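Local coordinates for YlmD (Geobacillus stearothermophilus, PDB 6T1B), which catalyses the phosphorolysis of adenosine, inosine and S-methyl-5'-thioadenosine to the free base and a ribose 1-phosphate, and also deaminates adenosine, at residues Asp4-Cys16 with Gly23-Glu35. Sequence-based numbering, arbitrary orientation.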
ATOM      1  N   ASP A   4       8.593   3.499  15.106  1.00 41.13           N
ATOM      2  CA  ASP A   4       7.639   3.202  14.048  1.00 40.20           C
ATOM      3  C   ASP A   4       7.875   1.799  13.504  1.00 25.83           C
ATOM      4  O   ASP A   4       9.001   1.296  13.494  1.00 30.33           O
ATOM      5  CB  ASP A   4       7.733   4.225  12.920  1.00 42.99           C
ATOM      6  CG  ASP A   4       6.452   4.303  12.105  1.00 30.31           C
ATOM      7  OD1 ASP A   4       6.395   3.675  11.031  1.00 19.64           O
ATOM      8  OD2 ASP A   4       5.503   4.976  12.573  1.00 29.30           O
ATOM      9  N   ILE A   5       6.791   1.159  13.063  1.00 24.55           N
ATOM     10  CA  ILE A   5       6.925  -0.171  12.499  1.00 22.67           C
ATOM     11  C   ILE A   5       7.680  -0.161  11.175  1.00 22.86           C
ATOM     12  O   ILE A   5       8.177  -1.213  10.752  1.00 25.77           O
ATOM     13  CB  ILE A   5       5.574  -0.884  12.362  1.00 34.22           C
ATOM     14  CG1 ILE A   5       4.591  -0.024  11.593  1.00 26.39           C
ATOM     15  CG2 ILE A   5       4.985  -1.185  13.720  1.00 36.29           C
ATOM     16  CD1 ILE A   5       3.629  -0.837  10.778  1.00 41.68           C
ATOM     17  N   PHE A   6       7.759   0.992  10.485  1.00 20.32           N
ATOM     18  CA  PHE A   6       8.536   1.128   9.258  1.00 17.56           C
ATOM     19  C   PHE A   6       9.818   1.882   9.576  1.00 21.68           C
ATOM     20  O   PHE A   6       9.783   3.059   9.960  1.00 24.88           O
ATOM     21  CB  PHE A   6       7.724   1.831   8.175  1.00 16.82           C
ATOM     22  CG  PHE A   6       6.726   0.936   7.533  1.00 16.40           C
ATOM     23  CD1 PHE A   6       5.507   0.691   8.138  1.00 17.08           C
ATOM     24  CD2 PHE A   6       7.024   0.294   6.338  1.00 21.27           C
ATOM     25  CE1 PHE A   6       4.600  -0.179   7.568  1.00 17.41           C
ATOM     26  CE2 PHE A   6       6.118  -0.559   5.759  1.00 18.97           C
ATOM     27  CZ  PHE A   6       4.906  -0.789   6.366  1.00 17.23           C
ATOM     28  N   GLN A   7      10.946   1.185   9.457  1.00 21.05           N
ATOM     29  CA  GLN A   7      12.231   1.663   9.941  1.00 25.86           C
ATOM     30  C   GLN A   7      13.200   1.863   8.784  1.00 19.36           C
ATOM     31  O   GLN A   7      13.269   1.037   7.861  1.00 19.49           O
ATOM     32  CB  GLN A   7      12.839   0.661  10.916  1.00 29.91           C
ATOM     33  CG  GLN A   7      11.922   0.256  12.043  1.00 52.08           C
ATOM     34  CD  GLN A   7      12.511  -0.849  12.901  1.00 85.04           C
ATOM     35  OE1 GLN A   7      11.844  -1.840  13.200  1.00 60.95           O
ATOM     36  NE2 GLN A   7      13.768  -0.681  13.302  1.00 81.33           N
ATOM     37  N   GLN A   8      13.936   2.966   8.831  1.00 22.45           N
ATOM     38  CA  GLN A   8      14.803   3.357   7.731  1.00 22.64           C
ATOM     39  C   GLN A   8      15.928   2.348   7.550  1.00 22.24           C
ATOM     40  O   GLN A   8      16.611   1.975   8.508  1.00 23.18           O
ATOM     41  CB  GLN A   8      15.400   4.731   8.040  1.00 30.31           C
ATOM     42  CG  GLN A   8      16.402   5.243   7.020  1.00 36.65           C
ATOM     43  CD  GLN A   8      15.732   5.816   5.798  1.00 30.50           C
ATOM     44  OE1 GLN A   8      14.939   6.752   5.896  1.00 32.38           O
ATOM     45  NE2 GLN A   8      16.031   5.246   4.640  1.00 32.81           N
ATOM     46  N   GLU A   9      16.137   1.938   6.301  1.00 25.37           N
ATOM     47  CA  GLU A   9      17.256   1.084   5.938  1.00 27.83           C
ATOM     48  C   GLU A   9      18.426   1.937   5.447  1.00 21.88           C
ATOM     49  O   GLU A   9      18.371   3.173   5.421  1.00 23.90           O
ATOM     50  CB  GLU A   9      16.796   0.076   4.888  1.00 26.73           C
ATOM     51  CG  GLU A   9      15.886  -0.988   5.455  1.00 23.66           C
ATOM     52  CD  GLU A   9      16.630  -2.045   6.235  1.00 56.00           C
ATOM     53  OE1 GLU A   9      17.791  -2.336   5.885  1.00 39.20           O
ATOM     54  OE2 GLU A   9      16.053  -2.584   7.204  1.00 32.62           O
ATOM     55  N   ALA A  10      19.506   1.268   5.042  1.00 28.83           N
ATOM     56  CA  ALA A  10      20.715   1.991   4.660  1.00 28.81           C
ATOM     57  C   ALA A  10      20.552   2.756   3.351  1.00 30.56           C
ATOM     58  O   ALA A  10      21.342   3.669   3.084  1.00 28.66           O
ATOM     59  CB  ALA A  10      21.913   1.035   4.587  1.00 33.32           C
ATOM     60  N   ARG A  11      19.552   2.426   2.532  1.00 21.41           N
ATOM     61  CA  ARG A  11      19.283   3.167   1.309  1.00 24.45           C
ATOM     62  C   ARG A  11      17.859   3.708   1.358  1.00 18.79           C
ATOM     63  O   ARG A  11      17.279   3.830   2.450  1.00 21.95           O
ATOM     64  CB  ARG A  11      19.562   2.290   0.088  1.00 27.79           C
ATOM     65  CG  ARG A  11      21.076   1.992  -0.123  1.00 26.25           C
ATOM     66  CD  ARG A  11      21.878   3.266  -0.368  1.00 24.65           C
ATOM     67  NE  ARG A  11      23.322   3.051  -0.551  1.00 34.65           N
ATOM     68  CZ  ARG A  11      24.235   3.118   0.414  1.00 47.53           C
ATOM     69  NH1 ARG A  11      23.889   3.378   1.673  1.00 29.75           N
ATOM     70  NH2 ARG A  11      25.513   2.916   0.118  1.00 51.80           N
ATOM     71  N   GLY A  12      17.289   4.036   0.195  1.00 21.76           N
ATOM     72  CA  GLY A  12      16.036   4.758   0.123  1.00 18.46           C
ATOM     73  C   GLY A  12      14.805   3.885   0.309  1.00 14.94           C
ATOM     74  O   GLY A  12      13.919   3.862  -0.558  1.00 14.84           O
ATOM     75  N   TRP A  13      14.738   3.170   1.446  1.00 19.63           N
ATOM     76  CA  TRP A  13      13.541   2.407   1.782  1.00 16.48           C
ATOM     77  C   TRP A  13      13.416   2.179   3.280  1.00 16.23           C
ATOM     78  O   TRP A  13      14.387   2.253   4.051  1.00 18.35           O
ATOM     79  CB  TRP A  13      13.433   1.077   1.026  1.00 16.86           C
ATOM     80  CG  TRP A  13      14.472   0.052   1.307  1.00 17.88           C
ATOM     81  CD1 TRP A  13      15.788   0.093   0.947  1.00 18.90           C
ATOM     82  CD2 TRP A  13      14.271  -1.210   1.954  1.00 17.58           C
ATOM     83  NE1 TRP A  13      16.421  -1.054   1.333  1.00 24.31           N
ATOM     84  CE2 TRP A  13      15.517  -1.873   1.961  1.00 20.57           C
ATOM     85  CE3 TRP A  13      13.166  -1.837   2.536  1.00 19.48           C
ATOM     86  CZ2 TRP A  13      15.685  -3.128   2.524  1.00 24.31           C
ATOM     87  CZ3 TRP A  13      13.345  -3.088   3.094  1.00 21.62           C
ATOM     88  CH2 TRP A  13      14.587  -3.716   3.082  1.00 22.88           C
ATOM     89  N   LEU A  14      12.168   1.923   3.671  1.00 14.05           N
ATOM     90  CA  LEU A  14      11.790   1.631   5.044  1.00 14.69           C
ATOM     91  C   LEU A  14      11.304   0.189   5.115  1.00 14.66           C
ATOM     92  O   LEU A  14      10.446  -0.217   4.328  1.00 14.94           O
ATOM     93  CB  LEU A  14      10.649   2.541   5.510  1.00 15.01           C
ATOM     94  CG  LEU A  14      10.803   4.049   5.291  1.00 18.02           C
ATOM     95  CD1 LEU A  14       9.567   4.792   5.805  1.00 24.99           C
ATOM     96  CD2 LEU A  14      12.056   4.588   5.917  1.00 21.05           C
ATOM     97  N   ARG A  15      11.872  -0.584   6.022  1.00 15.53           N
ATOM     98  CA  ARG A  15      11.482  -1.972   6.174  1.00 16.47           C
ATOM     99  C   ARG A  15      10.300  -2.068   7.125  1.00 18.54           C
ATOM    100  O   ARG A  15      10.228  -1.346   8.126  1.00 18.54           O
ATOM    101  CB  ARG A  15      12.666  -2.762   6.730  1.00 18.34           C
ATOM    102  CG  ARG A  15      12.423  -4.243   6.983  1.00 25.39           C
ATOM    103  CD  ARG A  15      13.721  -4.897   7.517  1.00 31.50           C
ATOM    104  NE  ARG A  15      14.578  -5.439   6.458  1.00 89.27           N
ATOM    105  CZ  ARG A  15      15.913  -5.499   6.501  1.00 85.93           C
ATOM    106  NH1 ARG A  15      16.585  -5.030   7.546  1.00 89.97           N
ATOM    107  NH2 ARG A  15      16.581  -6.020   5.480  1.00 59.49           N
ATOM    108  N   CYS A  16       9.381  -2.979   6.834  1.00 17.33           N
ATOM    109  CA  CYS A  16       8.276  -3.225   7.756  1.00 18.67           C
ATOM    110  C   CYS A  16       8.800  -4.121   8.869  1.00 20.57           C
ATOM    111  O   CYS A  16       9.106  -5.296   8.628  1.00 22.98           O
ATOM    112  CB  CYS A  16       7.100  -3.884   7.050  1.00 19.63           C
ATOM    113  SG  CYS A  16       5.778  -4.287   8.231  1.00 22.99           S
ATOM    114  N   GLY A  23       9.376 -12.902   8.120  1.00 23.37           N
ATOM    115  CA  GLY A  23       9.628 -13.882   7.079  1.00 23.46           C
ATOM    116  C   GLY A  23       9.446 -13.388   5.660  1.00 25.89           C
ATOM    117  O   GLY A  23       9.594 -14.181   4.715  1.00 25.01           O
ATOM    118  N   ALA A  24       9.173 -12.104   5.477  1.00 18.38           N
ATOM    119  CA  ALA A  24       8.917 -11.551   4.162  1.00 17.54           C
ATOM    120  C   ALA A  24       9.847 -10.384   3.901  1.00 18.55           C
ATOM    121  O   ALA A  24      10.417  -9.792   4.816  1.00 20.92           O
ATOM    122  CB  ALA A  24       7.475 -11.070   4.018  1.00 19.82           C
ATOM    123  N   VAL A  25       9.991 -10.081   2.620  1.00 16.05           N
ATOM    124  CA  VAL A  25      10.643  -8.870   2.156  1.00 17.00           C
ATOM    125  C   VAL A  25       9.510  -7.864   2.028  1.00 17.51           C
ATOM    126  O   VAL A  25       8.678  -7.994   1.135  1.00 15.93           O
ATOM    127  CB  VAL A  25      11.298  -9.106   0.793  1.00 16.05           C
ATOM    128  CG1 VAL A  25      11.965  -7.854   0.286  1.00 21.58           C
ATOM    129  CG2 VAL A  25      12.290 -10.247   0.857  1.00 22.60           C
ATOM    130  N   ALA A  26       9.447  -6.886   2.929  1.00 15.08           N
ATOM    131  CA  ALA A  26       8.297  -5.989   2.989  1.00 15.00           C
ATOM    132  C   ALA A  26       8.763  -4.587   3.355  1.00 14.69           C
ATOM    133  O   ALA A  26       9.524  -4.419   4.310  1.00 15.85           O
ATOM    134  CB  ALA A  26       7.263  -6.509   3.994  1.00 14.42           C
ATOM    135  N   GLY A  27       8.295  -3.584   2.625  1.00 11.92           N
ATOM    136  CA  GLY A  27       8.720  -2.237   2.918  1.00 11.54           C
ATOM    137  C   GLY A  27       8.048  -1.233   2.012  1.00 11.56           C
ATOM    138  O   GLY A  27       7.137  -1.551   1.239  1.00 10.28           O
ATOM    139  N   LEU A  28       8.528   0.003   2.141  1.00 12.37           N
ATOM    140  CA  LEU A  28       8.063   1.126   1.333  1.00 10.75           C
ATOM    141  C   LEU A  28       9.289   1.981   1.021  1.00 11.06           C
ATOM    142  O   LEU A  28      10.097   2.280   1.913  1.00 13.40           O
ATOM    143  CB  LEU A  28       7.061   1.979   2.102  1.00 11.25           C
ATOM    144  CG  LEU A  28       6.461   3.187   1.383  1.00 12.12           C
ATOM    145  CD1 LEU A  28       5.412   2.781   0.367  1.00 12.68           C
ATOM    146  CD2 LEU A  28       5.836   4.164   2.356  1.00 14.38           C
ATOM    147  N   THR A  29       9.444   2.353  -0.250  1.00 10.16           N
ATOM    148  CA  THR A  29      10.598   3.184  -0.605  1.00 11.38           C
ATOM    149  C   THR A  29      10.405   4.617  -0.112  1.00 11.82           C
ATOM    150  O   THR A  29       9.288   5.051   0.163  1.00 11.33           O
ATOM    151  CB  THR A  29      10.826   3.192  -2.126  1.00 11.40           C
ATOM    152  OG1 THR A  29       9.678   3.675  -2.814  1.00 11.10           O
ATOM    153  CG2 THR A  29      11.150   1.806  -2.627  1.00 11.40           C
ATOM    154  N   THR A  30      11.525   5.352  -0.010  1.00 11.98           N
ATOM    155  CA  THR A  30      11.501   6.797   0.186  1.00 11.83           C
ATOM    156  C   THR A  30      11.858   7.449  -1.147  1.00 13.64           C
ATOM    157  O   THR A  30      12.136   6.779  -2.139  1.00 13.94           O
ATOM    158  CB  THR A  30      12.490   7.262   1.253  1.00 16.48           C
ATOM    159  OG1 THR A  30      13.796   7.151   0.690  1.00 18.41           O
ATOM    160  CG2 THR A  30      12.317   6.473   2.523  1.00 18.86           C
ATOM    161  N   LYS A  31      11.898   8.768  -1.163  1.00 13.29           N
ATOM    162  CA  LYS A  31      12.018   9.464  -2.434  1.00 14.03           C
ATOM    163  C   LYS A  31      13.445   9.566  -2.919  1.00 11.19           C
ATOM    164  O   LYS A  31      13.670  10.101  -4.013  1.00 12.73           O
ATOM    165  CB  LYS A  31      11.412  10.873  -2.322  1.00 17.57           C
ATOM    166  CG  LYS A  31      12.132  11.752  -1.410  1.00 15.82           C
ATOM    167  CD  LYS A  31      11.293  12.899  -0.828  1.00 31.61           C
ATOM    168  CE  LYS A  31      10.529  13.684  -1.875  1.00 23.21           C
ATOM    169  NZ  LYS A  31      10.162  15.054  -1.322  1.00 21.68           N
ATOM    170  N   HIS A  32      14.436   9.132  -2.140  1.00 11.55           N
ATOM    171  CA  HIS A  32      15.831   9.400  -2.450  1.00 12.41           C
ATOM    172  C   HIS A  32      16.576   8.198  -3.023  1.00 13.25           C
ATOM    173  O   HIS A  32      16.216   7.047  -2.783  1.00 14.78           O
ATOM    174  CB  HIS A  32      16.515   9.897  -1.197  1.00 13.73           C
ATOM    175  CG  HIS A  32      15.925  11.171  -0.700  1.00 13.76           C
ATOM    176  ND1 HIS A  32      16.000  12.342  -1.420  1.00 14.46           N
ATOM    177  CD2 HIS A  32      15.189  11.439   0.405  1.00 15.27           C
ATOM    178  CE1 HIS A  32      15.359  13.290  -0.757  1.00 17.19           C
ATOM    179  NE2 HIS A  32      14.875  12.771   0.359  1.00 17.04           N
ATOM    180  N   GLY A  33      17.619   8.497  -3.786  1.00 12.91           N
ATOM    181  CA  GLY A  33      18.502   7.484  -4.333  1.00 14.40           C
ATOM    182  C   GLY A  33      18.254   7.127  -5.781  1.00 14.44           C
ATOM    183  O   GLY A  33      18.863   6.171  -6.276  1.00 14.64           O
ATOM    184  N   GLY A  34      17.420   7.877  -6.487  1.00 11.93           N
ATOM    185  CA  GLY A  34      17.032   7.547  -7.837  1.00 14.31           C
ATOM    186  C   GLY A  34      17.594   8.471  -8.897  1.00 11.78           C
ATOM    187  O   GLY A  34      18.533   9.241  -8.672  1.00 13.75           O
ATOM    188  N   GLU A  35      17.001   8.355 -10.098  1.00 13.42           N
ATOM    189  CA  GLU A  35      17.443   8.987 -11.317  1.00 16.32           C
ATOM    190  C   GLU A  35      16.500  10.083 -11.800  1.00 13.69           C
ATOM    191  O   GLU A  35      16.838  10.795 -12.747  1.00 15.21           O
ATOM    192  CB  GLU A  35      17.552   7.935 -12.450  1.00 17.50           C
ATOM    193  CG  GLU A  35      18.473   6.760 -12.180  1.00 21.73           C
ATOM    194  CD  GLU A  35      19.898   7.173 -11.919  1.00 21.88           C
ATOM    195  OE1 GLU A  35      20.507   6.633 -10.982  1.00 25.17           O
ATOM    196  OE2 GLU A  35      20.406   8.018 -12.654  1.00 23.57           O
TER
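Leu14 and Leu28 form the antiparallel hydrogen-bonded pair at the middle of this contact: Leu14 N reaches Leu28 O at 2.7 Å, and Leu28 N returns a bond to Leu14 O at 2.9 Å. Cys16 N to Ala26 O (2.9 Å, nearly straight at 177°) extends the pairing at one end. At the other, Thr30 N meets Gly12 O at 2.9 Å, just past the last bridge. With axes at 154°, strands 13-16 and 25-29 make a beta hairpin within a mixed sheet; strand 6-8 flanks it on one side and strand 264-269, which carries Met264 and Ala266 against Leu28, on the other. The side-chain contact is apolar where Thr30 CG2, anti to its carbonyl carbon (OG1 at chi1 73°), lies 3.9 Å from Leu14 CD2, the two side chains crossing at about a right angle. Thr30 OG1 sits in van der Waals contact with Gly12 CA, 3.3 Å away. A glycine at Thr30 would probably open a gap beside Leu14 and leave its isobutyl group freer to turn. On the opposite face of the sheet from Leu14, Trp13 packs within its own segment against Glu9, whose CG lies over the ring centre, 3.5 Å above its plane, and the indole edge faces Gly27, where a CB would clash with Trp13 CE3.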